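Side-chain contacts in CIR protein (Plasmodium chabaudi chabaudi, PDB 6ZYV), which is of unknown function but belongs to the variant antigen PIR family of malaria parasites, whose members are associated with infected red blood cells: residues L8-K13 / E71-D76; W65-F70 / T122-H127. The protein carries 5 engineered substitutions. All blocks are in the same frame, centred on the assembly; numbering follows the deposited sequence.

Contact 1 (L8-K13 / E71-D76); sequences LKYVCK and EHICDD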
loop_
_atom_site.group_PDB
_atom_site.type_symbol
_atom_site.label_atom_id
_atom_site.label_comp_id
_atom_site.label_asym_id
_atom_site.label_seq_id
_atom_site.Cartn_x
_atom_site.Cartn_y
_atom_site.Cartn_z
ATOM N N LEU A 8 8.482 -5.742 0.075
ATOM C CA LEU A 8 8.041 -4.735 1.046
ATOM C C LEU A 8 9.099 -3.732 1.398
ATOM O O LEU A 8 8.768 -2.602 1.726
ATOM C CB LEU A 8 7.424 -5.316 2.323
ATOM C CG LEU A 8 6.010 -5.843 2.240
ATOM C CD1 LEU A 8 5.462 -6.093 3.594
ATOM C CD2 LEU A 8 5.075 -4.860 1.581
ATOM N N LYS A 9 10.374 -4.089 1.252
ATOM C CA LYS A 9 11.499 -3.183 1.450
ATOM C C LYS A 9 11.305 -1.904 0.594
ATOM O O LYS A 9 11.421 -0.797 1.110
ATOM C CB LYS A 9 12.799 -3.910 1.054
ATOM C CG LYS A 9 14.055 -3.067 1.131
ATOM C CD LYS A 9 15.269 -3.888 0.702
ATOM C CE LYS A 9 16.572 -3.120 0.825
ATOM N NZ LYS A 9 17.714 -3.870 0.224
ATOM N N TYR A 10 10.838 -2.084 -0.648
ATOM C CA TYR A 10 10.613 -0.994 -1.587
ATOM C C TYR A 10 9.209 -0.430 -1.491
ATOM O O TYR A 10 9.063 0.779 -1.528
ATOM C CB TYR A 10 10.923 -1.432 -3.029
ATOM C CG TYR A 10 12.335 -1.922 -3.170
ATOM C CD1 TYR A 10 13.405 -1.066 -2.973
ATOM C CD2 TYR A 10 12.606 -3.273 -3.389
ATOM C CE1 TYR A 10 14.714 -1.519 -3.077
ATOM C CE2 TYR A 10 13.907 -3.749 -3.439
ATOM C CZ TYR A 10 14.962 -2.868 -3.304
ATOM O OH TYR A 10 16.249 -3.357 -3.385
ATOM N N VAL A 11 8.182 -1.280 -1.344
ATOM C CA VAL A 11 6.788 -0.839 -1.218
ATOM C C VAL A 11 6.617 0.114 -0.041
ATOM O O VAL A 11 6.034 1.189 -0.207
ATOM C CB VAL A 11 5.857 -2.064 -1.122
ATOM C CG1 VAL A 11 4.428 -1.676 -0.743
ATOM C CG2 VAL A 11 5.878 -2.860 -2.417
ATOM N N CYS A 12 7.193 -0.243 1.128
ATOM C CA CYS A 12 7.130 0.569 2.355
ATOM C C CYS A 12 7.835 1.911 2.182
ATOM O O CYS A 12 7.364 2.947 2.658
ATOM C CB CYS A 12 7.677 -0.209 3.554
ATOM S SG CYS A 12 6.667 -1.637 4.030
ATOM N N LYS A 13 8.947 1.900 1.463
ATOM C CA LYS A 13 9.730 3.092 1.170
ATOM C C LYS A 13 8.950 4.010 0.233
ATOM O O LYS A 13 8.862 5.203 0.484
ATOM C CB LYS A 13 11.047 2.635 0.501
ATOM C CG LYS A 13 12.258 3.513 0.704
ATOM C CD LYS A 13 13.496 2.615 0.819
ATOM C CE LYS A 13 14.734 3.137 0.147
ATOM N NZ LYS A 13 15.858 2.163 0.300
ATOM N N GLU A 71 6.015 -1.358 -10.215
ATOM C CA GLU A 71 6.350 -2.149 -11.404
ATOM C C GLU A 71 7.902 -2.236 -11.582
ATOM O O GLU A 71 8.405 -3.246 -12.066
ATOM C CB GLU A 71 5.687 -1.530 -12.649
ATOM C CG GLU A 71 5.932 -2.293 -13.939
ATOM C CD GLU A 71 5.515 -1.596 -15.227
ATOM O OE1 GLU A 71 5.521 -0.344 -15.280
ATOM O OE2 GLU A 71 5.201 -2.315 -16.200
ATOM N N HIS A 72 8.656 -1.217 -11.137
ATOM C CA HIS A 72 10.124 -1.239 -11.224
ATOM C C HIS A 72 10.750 -2.353 -10.389
ATOM O O HIS A 72 11.902 -2.706 -10.632
ATOM C CB HIS A 72 10.730 0.083 -10.749
ATOM C CG HIS A 72 10.371 1.264 -11.577
ATOM N ND1 HIS A 72 10.238 1.170 -12.949
ATOM C CD2 HIS A 72 10.186 2.551 -11.202
ATOM C CE1 HIS A 72 9.971 2.398 -13.362
ATOM N NE2 HIS A 72 9.911 3.255 -12.340
ATOM N N ILE A 73 10.018 -2.868 -9.371
ATOM C CA ILE A 73 10.486 -3.966 -8.537
ATOM C C ILE A 73 10.604 -5.251 -9.377
ATOM O O ILE A 73 11.513 -6.051 -9.154
ATOM C CB ILE A 73 9.596 -4.150 -7.277
ATOM C CG1 ILE A 73 9.420 -2.811 -6.513
ATOM C CG2 ILE A 73 10.203 -5.220 -6.347
ATOM C CD1 ILE A 73 8.365 -2.873 -5.346
ATOM N N CYS A 74 9.746 -5.422 -10.379
ATOM C CA CYS A 74 9.806 -6.555 -11.289
ATOM C C CYS A 74 11.053 -6.454 -12.169
ATOM O O CYS A 74 11.502 -5.334 -12.492
ATOM C CB CYS A 74 8.543 -6.611 -12.145
ATOM S SG CYS A 74 7.003 -6.618 -11.193
ATOM N N ASP A 75 11.607 -7.605 -12.597
ATOM C CA ASP A 75 12.743 -7.586 -13.506
ATOM C C ASP A 75 12.306 -7.055 -14.855
ATOM O O ASP A 75 11.240 -7.433 -15.338
ATOM C CB ASP A 75 13.384 -8.972 -13.631
ATOM C CG ASP A 75 14.199 -9.339 -12.404
ATOM O OD1 ASP A 75 14.753 -8.409 -11.748
ATOM O OD2 ASP A 75 14.291 -10.550 -12.094
ATOM N N ASP A 76 13.092 -6.091 -15.402
ATOM C CA ASP A 76 12.844 -5.370 -16.639
ATOM C C ASP A 76 11.479 -4.709 -16.688
ATOM O O ASP A 76 10.929 -4.550 -17.776
ATOM C CB ASP A 76 13.036 -6.290 -17.851
ATOM C CG ASP A 76 14.401 -6.921 -17.963
ATOM O OD1 ASP A 76 15.311 -6.514 -17.212
ATOM O OD2 ASP A 76 14.566 -7.807 -18.814
#
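The phenol ring of Tyr-10 is met obliquely by CG2 of Ile-73, whose closest approach is 4.3 Å from Tyr-10 CD2. A type I beta turn from Glu-71 to Cys-74, where helix 55-71 gives way to the loop before helix 81-101, carries the isoleucine and sets it against the first turns of helix 8-20 in this all-helical ectodomain. The turn is closed by a backbone bond from Cys-74 N to Glu-71 O (3.1 Å). Ile-73 is its third residue, and its CB points toward the helix.

Apolar contact accounts for the whole interface, since no hydrogen bond crosses between the segments and the buried surface is small, 123 Å² over both sides. With CG1 beside the backbone N (chi1 -51°) and CD1 anti to CA (chi2 172°), Ile-73 extends a nearly straight arm whose terminal methyl does most of the touching. Tyr-10 receives that arm at its CB, 4.0 Å from Ile-73 CG1, rather than at the far end of the ring. Val-11 and Ile-73 run at about a right angle to each other.

Tyr-87 of helix 81-101 also packs on Ile-73, so helix 81-101 borders the site as well. Beyond the contact, the disulfides Cys-12 to Cys-165 and Cys-74 to Cys-79 link helix 8-20 to helix 154-174 and tie the turn to the following loop. The isoleucine tip rests against two adjacent helix residues: Ile-73 CD1 lies 3.7 Å from Tyr-10 CB and 3.8 Å from Val-11 CG2.

Contact 2 (W65-F70 / T122-H127); sequences WLLVMF and TNYASH. Engineered in segment 122-127: Ala-125 (natural residue Thr).
Tyr-124 and His-127 are the residues of the short helix 122-127 that touch helix 55-71, meeting Leu-67 and Val-68 respectively. In sequence order, Thr-122 comes first; its carbonyl O accepts a hydrogen bond from Ser-126 OG at 3.0 Å, with the hydroxyl standing 28° off the plane of the carbonyl group. Next comes Asn-123, whose carbonyl O receives the backbone bond from His-127 N (3.0 Å).

Tyr-124 supplies the first apolar contact. Its CG is anti to the backbone N (chi1 -180°), which carries the ring out to helix 55-71, and Leu-67 CD1 approaches the ring edge in its plane, 3.9 Å from Tyr-124 CE1. The leucine methyl is anti to its own CA and so reaches well out from the helix. The hydroxyl of Tyr-124 is hydrogen-bonded to Tyr-114 OH, while Tyr-136 of helix 134-149 touches both Leu-67 and Tyr-124, so a third side chain packs against both.

One turn on from Asn-123, His-127 contributes mainly its backbone and CB. Val-68 CG2 lies 3.8 Å from His-127 O and 4.0 Å from His-127 CB; these are van der Waals contacts, not hydrogen bonds. The CB points toward Val-68, but the imidazole turns off to meet the ring of Tyr-41, with planes at about 80°. Tyr-41 touches Val-68 as well. With 6.8 Å between the CA atoms of Val-68 and His-127, the backbones come close, and the arrangement is close helix-to-helix packing of Leu-67 and Val-68 against a tyrosine ring edge and the backbone and CB of His-127, within the alpha-helical ectodomain of the PIR family.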
loop_
_atom_site.group_PDB
_atom_site.type_symbol
_atom_site.label_atom_id
_atom_site.label_comp_id
_atom_site.label_asym_id
_atom_site.label_seq_id
_atom_site.Cartn_x
_atom_site.Cartn_y
_atom_site.Cartn_z
ATOM N N TRP A 65 2.169 7.373 -9.662
ATOM C CA TRP A 65 3.578 7.314 -9.301
ATOM C C TRP A 65 3.893 6.005 -8.520
ATOM O O TRP A 65 4.857 5.337 -8.853
ATOM C CB TRP A 65 3.984 8.555 -8.489
ATOM C CG TRP A 65 5.440 8.586 -8.135
ATOM C CD1 TRP A 65 6.462 9.101 -8.880
ATOM C CD2 TRP A 65 6.034 8.064 -6.944
ATOM N NE1 TRP A 65 7.659 8.929 -8.223
ATOM C CE2 TRP A 65 7.425 8.268 -7.042
ATOM C CE3 TRP A 65 5.528 7.424 -5.813
ATOM C CZ2 TRP A 65 8.303 7.901 -6.025
ATOM C CZ3 TRP A 65 6.403 7.019 -4.832
ATOM C CH2 TRP A 65 7.770 7.287 -4.927
ATOM N N LEU A 66 3.024 5.607 -7.558
ATOM C CA LEU A 66 3.155 4.374 -6.791
ATOM C C LEU A 66 3.181 3.173 -7.674
ATOM O O LEU A 66 4.065 2.356 -7.518
ATOM C CB LEU A 66 1.994 4.166 -5.785
ATOM C CG LEU A 66 2.169 4.605 -4.340
ATOM C CD1 LEU A 66 1.076 3.953 -3.460
ATOM C CD2 LEU A 66 3.605 4.324 -3.823
ATOM N N LEU A 67 2.174 3.019 -8.555
ATOM C CA LEU A 67 2.093 1.898 -9.480
ATOM C C LEU A 67 3.305 1.828 -10.381
ATOM O O LEU A 67 3.803 0.738 -10.624
ATOM C CB LEU A 67 0.827 1.981 -10.350
ATOM C CG LEU A 67 -0.484 1.565 -9.716
ATOM C CD1 LEU A 67 -1.620 1.675 -10.753
ATOM C CD2 LEU A 67 -0.398 0.133 -9.170
ATOM N N VAL A 68 3.787 2.979 -10.874
ATOM C CA VAL A 68 4.968 3.010 -11.726
ATOM C C VAL A 68 6.203 2.503 -10.934
ATOM O O VAL A 68 6.934 1.635 -11.413
ATOM C CB VAL A 68 5.179 4.408 -12.342
ATOM C CG1 VAL A 68 6.574 4.547 -12.948
ATOM C CG2 VAL A 68 4.114 4.697 -13.401
ATOM N N MET A 69 6.374 2.980 -9.698
ATOM C CA MET A 69 7.480 2.551 -8.848
ATOM C C MET A 69 7.402 1.086 -8.486
ATOM O O MET A 69 8.424 0.432 -8.472
ATOM C CB MET A 69 7.533 3.380 -7.556
ATOM C CG MET A 69 7.925 4.803 -7.783
ATOM S SD MET A 69 9.559 5.023 -8.527
ATOM C CE MET A 69 10.616 4.288 -7.241
ATOM N N PHE A 70 6.211 0.565 -8.162
ATOM C CA PHE A 70 6.048 -0.838 -7.801
ATOM C C PHE A 70 6.412 -1.736 -8.987
ATOM O O PHE A 70 7.036 -2.774 -8.791
ATOM C CB PHE A 70 4.604 -1.157 -7.346
ATOM C CG PHE A 70 4.146 -0.555 -6.035
ATOM C CD1 PHE A 70 5.047 0.065 -5.183
ATOM C CD2 PHE A 70 2.803 -0.574 -5.676
ATOM C CE1 PHE A 70 4.615 0.642 -3.998
ATOM C CE2 PHE A 70 2.378 -0.036 -4.467
ATOM C CZ PHE A 70 3.278 0.569 -3.636
ATOM N N THR A 122 -4.559 11.161 -17.913
ATOM C CA THR A 122 -3.948 10.674 -19.159
ATOM C C THR A 122 -2.648 9.862 -18.943
ATOM O O THR A 122 -2.290 9.007 -19.754
ATOM C CB THR A 122 -3.754 11.842 -20.104
ATOM O OG1 THR A 122 -3.360 11.316 -21.361
ATOM C CG2 THR A 122 -2.742 12.871 -19.579
ATOM N N ASN A 123 -2.002 10.073 -17.803
ATOM C CA ASN A 123 -0.770 9.411 -17.401
ATOM C C ASN A 123 -0.936 7.982 -16.920
ATOM O O ASN A 123 0.044 7.244 -16.826
ATOM C CB ASN A 123 -0.097 10.261 -16.348
ATOM C CG ASN A 123 0.336 11.571 -16.945
ATOM O OD1 ASN A 123 1.252 11.614 -17.741
ATOM N ND2 ASN A 123 -0.329 12.657 -16.613
ATOM N N TYR A 124 -2.177 7.589 -16.599
ATOM C CA TYR A 124 -2.484 6.255 -16.146
ATOM C C TYR A 124 -2.358 5.264 -17.322
ATOM O O TYR A 124 -1.676 4.251 -17.194
ATOM C CB TYR A 124 -3.902 6.236 -15.543
ATOM C CG TYR A 124 -4.324 4.884 -15.033
ATOM C CD1 TYR A 124 -3.674 4.292 -13.960
ATOM C CD2 TYR A 124 -5.393 4.210 -15.600
ATOM C CE1 TYR A 124 -4.071 3.058 -13.470
ATOM C CE2 TYR A 124 -5.805 2.974 -15.115
ATOM C CZ TYR A 124 -5.134 2.397 -14.056
ATOM O OH TYR A 124 -5.508 1.168 -13.571
ATOM N N ALA A 125 -2.972 5.576 -18.472
ATOM C CA ALA A 125 -2.877 4.699 -19.642
ATOM C C ALA A 125 -1.457 4.678 -20.283
ATOM O O ALA A 125 -1.017 3.620 -20.751
ATOM C CB ALA A 125 -3.913 5.097 -20.682
ATOM N N SER A 126 -0.733 5.813 -20.254
ATOM C CA SER A 126 0.583 5.866 -20.891
ATOM C C SER A 126 1.767 5.407 -20.025
ATOM O O SER A 126 2.769 4.957 -20.585
ATOM C CB SER A 126 0.859 7.252 -21.473
ATOM O OG SER A 126 0.512 8.317 -20.603
ATOM N N HIS A 127 1.685 5.521 -18.695
ATOM C CA HIS A 127 2.810 5.152 -17.837
ATOM C C HIS A 127 2.590 3.851 -17.072
ATOM O O HIS A 127 3.566 3.123 -16.833
ATOM C CB HIS A 127 3.206 6.319 -16.931
ATOM C CG HIS A 127 3.726 7.460 -17.752
ATOM N ND1 HIS A 127 4.663 7.223 -18.749
ATOM C CD2 HIS A 127 3.442 8.779 -17.737
ATOM C CE1 HIS A 127 4.882 8.384 -19.329
ATOM N NE2 HIS A 127 4.239 9.362 -18.717
#

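Contact 1 and contact 2 have centres 14 Å apart and meet around the end of helix 55-71: contact 2 uses its residues 65-70, and contact 1 takes the residues that follow at once. Helix 8-20 packs there in contact 1 and helix 122-127 in contact 2. The segments alternate along the chain, in the order 8-13, 65-70, 71-76, 122-127. The two sites also touch directly, with Val-11 CA 3.8 Å from Phe-70 CE1. Helix 81-101 packs against residues of both contacts, through Tyr-87 on Ile-73 and Ala-91 on Leu-67. Chain regions far apart in sequence thus converge on the end of helix 55-71 and the turn formed there.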